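Local coordinates for cell wall surface anchor family protein (Streptococcus agalactiae serogroup V, PDB 3PF2), which forms the shaft of the type 1 pilus of group B Streptococcus as its major pilin, here a calcium-binding C-terminal fragment of Ig-like domains, at residues G22-E27 with K251-A256; E142-G147 with V179-K184. All coordinates share one frame; numbering follows the deposited sequence.

Interaction 1: G22-E27 with K251-A256; sequences GYTIGE and KGLAYA
Thr24 and Ile25 lie across Gly252, Leu253 and Ala254, the two segments running nearly antiparallel, and the contact is tight here. Ile25 N donates a hydrogen bond of 2.8 Å to Gly252 O, reaching it from a direction tilted 31° from the carbonyl plane. One residue earlier, a side-chain acceptor is used: Thr24 OG1 takes the N-H of Ala254 at 3.0 Å. The torsion chi1 of -68° sets OG1 anti to the carbonyl carbon and leaves the methyl CG2 against Gly252 O, 3.1 Å away, so both branches of the threonine are used. Small residues permit this closeness. Ala254 turns its CB into the backbone of 22-27, 3.5 Å from Tyr23 C, while Ile25 CD1 rests 3.6 Å from Gly252 CA, over ground that a side chain at this glycine would occupy. Gly252 also opens a G1 bulge facing Gly182, and its positive phi suits glycine. Further along, Gly22 CA makes a CA-H...O contact of 3.4 Å with Tyr255 O.

The Gly26-Glu27 side is looser. A type II turn from Thr24 to Glu27 carries the chain away from 251-256, with Gly26 at the position where positive phi is needed; Glu27 is exposed, yet its extended side chain reaches Thr24 N, which OE1 accepts on its anti side, bracing the turn.

The contact joins the loop between strands 20-22 and 29-35 to strand 247-253 and the residues that follow it, at the junction of the two Ig-like domains. Ile25 also packs on Ala217, Leu218 and Ala221 of helix 216-221, Tyr23 stacks on Phe29 of strand 29-35, and strand 178-190 runs alongside both segments, pairing with Tyr23 and with the bulge.

Interaction 2: E142-G147 with V179-K184; sequences EKAVLG and VHTGGK
Thr181 O receives the N-H of Gly147 in a hydrogen bond of 2.8 Å that lies in the carbonyl plane and is nearly straight, 166° at the hydrogen. The CA of Leu146 adds a CA-H...O contact to the same oxygen at 3.5 Å. The acceptor belongs to the long strand 178-190, which appears to lead from one Ig-like domain of the pilin to the next; a loop of the first domain thus grips strand 178-190 at Thr181. A water adds a second link beside the direct bond, donating to Val145 O at 2.8 Å and accepting from Thr181 N at 2.9 Å.

Beside these polar bonds the contact is nonpolar. Leu146 spreads its two methyls along the strand: CD2 meets Thr181 CG2 at 3.7 Å, and CD1 lies over Gly183 CA at the same distance. The absence of a side chain at Gly183 suits this place, because a CB there would run into CD1. Gly147, with phi 87°, suits a backbone that few other residues adopt readily. A threonine serves at 181 because its branches have separate tasks: with chi1 at -166°, OG1 is anti to the backbone N and bonded to Tyr23 O, while CG2 is left to face Leu146 and the methyl of Ala144.

Around the contact, Leu146 N is held by Asp305 OD1, and Val145 turns away to pack on Asn296 and Ile302. Ala144 and Val179 both touch Ile150 of strand 150-151, which pairs with strand 178-190. The small methyl of Ala144 closes the hydrophobic patch, its CB standing 4.1 Å from Thr181 CG2.

In the fold
Both contacts are buried near the middle of the elongated chain, and both converge on strand 178-190. Interaction 2 binds that strand through one loop of the first domain; the loop of interaction 1 holds it too, through Tyr23, and adds strand 247-253, its antiparallel neighbour. Gly182 O ties them together: it lies 2.7 Å from Gly252 N and 2.8 Å from Leu253 N, both probable hydrogen bonds. Interaction 1 combines backbone and threonine-hydroxyl bonding and is buried apart from partly exposed Thr24, with exposed Glu27 beyond the contact; interaction 2 relies on backbone and water, with a leucine supplying the apolar part. In sequence, interaction 2 is nested within the loop interaction 1 closes.

Interaction 1: G22-E27 with K251-A256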
loop_
_atom_site.group_PDB
_atom_site.type_symbol
_atom_site.label_atom_id
_atom_site.label_comp_id
_atom_site.label_asym_id
_atom_site.label_seq_id
_atom_site.Cartn_x
_atom_site.Cartn_y
_atom_site.Cartn_z
ATOM N N GLY A 22 -3.415 -0.528 6.196
ATOM C CA GLY A 22 -3.753 -1.792 5.539
ATOM C C GLY A 22 -4.665 -1.564 4.344
ATOM O O GLY A 22 -5.600 -0.738 4.398
ATOM N N TYR A 23 -4.388 -2.290 3.259
ATOM C CA TYR A 23 -5.118 -2.101 1.994
ATOM C C TYR A 23 -5.392 -3.400 1.292
ATOM O O TYR A 23 -4.669 -4.377 1.451
ATOM C CB TYR A 23 -4.328 -1.207 1.030
ATOM C CG TYR A 23 -4.216 0.221 1.466
ATOM C CD1 TYR A 23 -5.293 1.085 1.343
ATOM C CD2 TYR A 23 -3.024 0.710 2.014
ATOM C CE1 TYR A 23 -5.209 2.419 1.745
ATOM C CE2 TYR A 23 -2.920 2.037 2.411
ATOM C CZ TYR A 23 -4.013 2.879 2.291
ATOM O OH TYR A 23 -3.917 4.197 2.686
ATOM N N THR A 24 -6.450 -3.388 0.493
ATOM C CA THR A 24 -6.725 -4.448 -0.458
ATOM C C THR A 24 -5.833 -4.240 -1.676
ATOM O O THR A 24 -5.581 -3.104 -2.083
ATOM C CB THR A 24 -8.213 -4.426 -0.818
ATOM O OG1 THR A 24 -8.965 -4.816 0.336
ATOM C CG2 THR A 24 -8.562 -5.367 -1.982
ATOM N N ILE A 25 -5.327 -5.341 -2.222
ATOM C CA ILE A 25 -4.476 -5.299 -3.419
ATOM C C ILE A 25 -5.197 -4.542 -4.531
ATOM O O ILE A 25 -6.377 -4.774 -4.782
ATOM C CB ILE A 25 -4.079 -6.719 -3.878
ATOM C CG1 ILE A 25 -2.971 -7.261 -2.959
ATOM C CG2 ILE A 25 -3.647 -6.711 -5.372
ATOM C CD1 ILE A 25 -2.481 -8.706 -3.284
ATOM N N GLY A 26 -4.498 -3.613 -5.177
ATOM C CA GLY A 26 -5.112 -2.819 -6.246
ATOM C C GLY A 26 -5.766 -1.513 -5.830
ATOM O O GLY A 26 -6.067 -0.663 -6.678
ATOM N N GLU A 27 -5.973 -1.336 -4.527
ATOM C CA GLU A 27 -6.605 -0.136 -3.982
ATOM C C GLU A 27 -5.564 0.975 -3.936
ATOM O O GLU A 27 -4.547 0.837 -3.255
ATOM C CB GLU A 27 -7.141 -0.465 -2.584
ATOM C CG GLU A 27 -7.821 0.631 -1.790
ATOM C CD GLU A 27 -8.562 0.074 -0.557
ATOM O OE1 GLU A 27 -8.016 -0.763 0.245
ATOM O OE2 GLU A 27 -9.722 0.472 -0.380
ATOM N N LYS A 251 -6.844 -13.875 -1.841
ATOM C CA LYS A 251 -5.574 -13.208 -1.557
ATOM C C LYS A 251 -5.686 -11.711 -1.794
ATOM O O LYS A 251 -6.186 -11.268 -2.832
ATOM C CB LYS A 251 -4.435 -13.786 -2.412
ATOM C CG LYS A 251 -4.252 -15.296 -2.259
ATOM C CD LYS A 251 -3.035 -15.819 -3.010
ATOM C CE LYS A 251 -1.754 -15.493 -2.258
ATOM N NZ LYS A 251 -0.570 -16.285 -2.735
ATOM N N GLY A 252 -5.239 -10.937 -0.815
ATOM C CA GLY A 252 -5.106 -9.502 -1.011
ATOM C C GLY A 252 -6.231 -8.640 -0.477
ATOM O O GLY A 252 -6.574 -7.627 -1.078
ATOM N N LEU A 253 -6.831 -9.040 0.642
ATOM C CA LEU A 253 -7.801 -8.183 1.312
ATOM C C LEU A 253 -7.205 -7.392 2.472
ATOM O O LEU A 253 -6.389 -7.910 3.239
ATOM C CB LEU A 253 -8.983 -9.001 1.841
ATOM C CG LEU A 253 -9.723 -9.841 0.805
ATOM C CD1 LEU A 253 -10.726 -10.730 1.553
ATOM C CD2 LEU A 253 -10.422 -8.980 -0.268
ATOM N N ALA A 254 -7.674 -6.155 2.629
ATOM C CA ALA A 254 -7.203 -5.288 3.712
ATOM C C ALA A 254 -7.451 -5.892 5.087
ATOM O O ALA A 254 -8.474 -6.522 5.314
ATOM C CB ALA A 254 -7.884 -3.919 3.632
ATOM N N TYR A 255 -6.517 -5.676 6.004
ATOM C CA TYR A 255 -6.768 -5.899 7.433
ATOM C C TYR A 255 -5.902 -4.849 8.126
ATOM O O TYR A 255 -5.049 -4.222 7.473
ATOM C CB TYR A 255 -6.395 -7.338 7.866
ATOM C CG TYR A 255 -4.899 -7.532 7.977
ATOM C CD1 TYR A 255 -4.263 -7.510 9.223
ATOM C CD2 TYR A 255 -4.114 -7.654 6.830
ATOM C CE1 TYR A 255 -2.876 -7.625 9.327
ATOM C CE2 TYR A 255 -2.731 -7.783 6.916
ATOM C CZ TYR A 255 -2.122 -7.763 8.172
ATOM O OH TYR A 255 -0.758 -7.882 8.237
ATOM N N ALA A 256 -6.103 -4.644 9.424
ATOM C CA ALA A 256 -5.325 -3.643 10.170
ATOM C C ALA A 256 -5.259 -2.313 9.399
ATOM O O ALA A 256 -4.184 -1.755 9.151
ATOM C CB ALA A 256 -3.918 -4.188 10.495
#

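Interaction 2: E142-G147 with V179-K184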
loop_
_atom_site.group_PDB
_atom_site.type_symbol
_atom_site.label_atom_id
_atom_site.label_comp_id
_atom_site.label_asym_id
_atom_site.label_seq_id
_atom_site.Cartn_x
_atom_site.Cartn_y
_atom_site.Cartn_z
ATOM N N GLU A 142 0.409 -8.156 -6.475
ATOM C CA GLU A 142 0.436 -9.599 -6.245
ATOM C C GLU A 142 1.762 -10.141 -5.709
ATOM O O GLU A 142 1.841 -11.294 -5.302
ATOM C CB GLU A 142 0.013 -10.333 -7.537
ATOM C CG GLU A 142 1.084 -10.455 -8.636
ATOM C CD GLU A 142 1.350 -9.162 -9.400
ATOM O OE1 GLU A 142 0.551 -8.205 -9.308
ATOM O OE2 GLU A 142 2.387 -9.095 -10.110
ATOM N N LYS A 143 2.809 -9.322 -5.712
ATOM C CA LYS A 143 4.106 -9.761 -5.212
ATOM C C LYS A 143 4.242 -9.592 -3.695
ATOM O O LYS A 143 5.208 -10.059 -3.096
ATOM C CB LYS A 143 5.237 -9.039 -5.954
ATOM C CG LYS A 143 5.281 -9.369 -7.451
ATOM C CD LYS A 143 6.588 -8.865 -8.068
ATOM C CE LYS A 143 6.711 -9.243 -9.541
ATOM N NZ LYS A 143 6.251 -8.137 -10.441
ATOM N N ALA A 144 3.266 -8.938 -3.071
ATOM C CA ALA A 144 3.267 -8.774 -1.621
ATOM C C ALA A 144 3.239 -10.123 -0.916
ATOM O O ALA A 144 2.657 -11.101 -1.431
ATOM C CB ALA A 144 2.060 -7.939 -1.190
ATOM N N VAL A 145 3.863 -10.193 0.258
ATOM C CA VAL A 145 3.670 -11.356 1.131
ATOM C C VAL A 145 2.488 -11.023 2.022
ATOM O O VAL A 145 2.465 -9.954 2.631
ATOM C CB VAL A 145 4.920 -11.668 1.984
ATOM C CG1 VAL A 145 4.637 -12.815 2.971
ATOM C CG2 VAL A 145 6.064 -12.080 1.097
ATOM N N LEU A 146 1.502 -11.919 2.079
ATOM C CA LEU A 146 0.293 -11.636 2.853
ATOM C C LEU A 146 0.585 -11.600 4.359
ATOM O O LEU A 146 1.171 -12.534 4.909
ATOM C CB LEU A 146 -0.829 -12.619 2.494
ATOM C CG LEU A 146 -1.223 -12.654 1.008
ATOM C CD1 LEU A 146 -2.447 -13.529 0.814
ATOM C CD2 LEU A 146 -1.502 -11.248 0.431
ATOM N N GLY A 147 0.196 -10.494 4.996
ATOM C CA GLY A 147 0.430 -10.256 6.422
ATOM C C GLY A 147 1.777 -9.632 6.729
ATOM O O GLY A 147 2.104 -9.406 7.901
ATOM N N VAL A 179 2.858 -0.566 4.574
ATOM C CA VAL A 179 1.504 -1.048 4.311
ATOM C C VAL A 179 1.453 -2.563 4.308
ATOM O O VAL A 179 2.480 -3.254 4.187
ATOM C CB VAL A 179 0.928 -0.500 2.981
ATOM C CG1 VAL A 179 0.790 1.007 3.039
ATOM C CG2 VAL A 179 1.803 -0.943 1.773
ATOM N N HIS A 180 0.244 -3.106 4.397
ATOM C CA HIS A 180 0.105 -4.564 4.426
ATOM C C HIS A 180 -1.248 -4.945 3.873
ATOM O O HIS A 180 -2.189 -4.145 3.933
ATOM C CB HIS A 180 0.232 -5.072 5.863
ATOM C CG HIS A 180 -0.429 -4.171 6.853
ATOM N ND1 HIS A 180 0.254 -3.161 7.504
ATOM C CD2 HIS A 180 -1.720 -4.075 7.252
ATOM C CE1 HIS A 180 -0.583 -2.503 8.281
ATOM N NE2 HIS A 180 -1.793 -3.021 8.134
ATOM N N THR A 181 -1.321 -6.181 3.381
ATOM C CA THR A 181 -2.548 -6.786 2.862
ATOM C C THR A 181 -2.546 -8.241 3.319
ATOM O O THR A 181 -1.492 -8.766 3.635
ATOM C CB THR A 181 -2.615 -6.663 1.305
ATOM O OG1 THR A 181 -3.940 -6.961 0.849
ATOM C CG2 THR A 181 -1.603 -7.558 0.582
ATOM N N GLY A 182 -3.721 -8.881 3.350
ATOM C CA GLY A 182 -3.853 -10.231 3.896
ATOM C C GLY A 182 -4.645 -11.182 3.021
ATOM O O GLY A 182 -5.065 -10.828 1.923
ATOM N N GLY A 183 -4.863 -12.393 3.523
ATOM C CA GLY A 183 -5.593 -13.414 2.784
ATOM C C GLY A 183 -6.247 -14.414 3.712
ATOM O O GLY A 183 -6.079 -14.349 4.936
ATOM N N LYS A 184 -6.997 -15.342 3.134
ATOM C CA LYS A 184 -7.629 -16.391 3.929
ATOM C C LYS A 184 -7.720 -17.680 3.134
ATOM O O LYS A 184 -7.878 -17.648 1.917
ATOM C CB LYS A 184 -9.024 -15.956 4.397
ATOM C CG LYS A 184 -9.677 -16.946 5.365
ATOM C CD LYS A 184 -9.042 -16.926 6.785
ATOM C CE LYS A 184 -9.718 -18.008 7.645
ATOM N NZ LYS A 184 -8.987 -18.223 8.919
HETATM O O HOH W 1 1.287 -7.408 3.086
#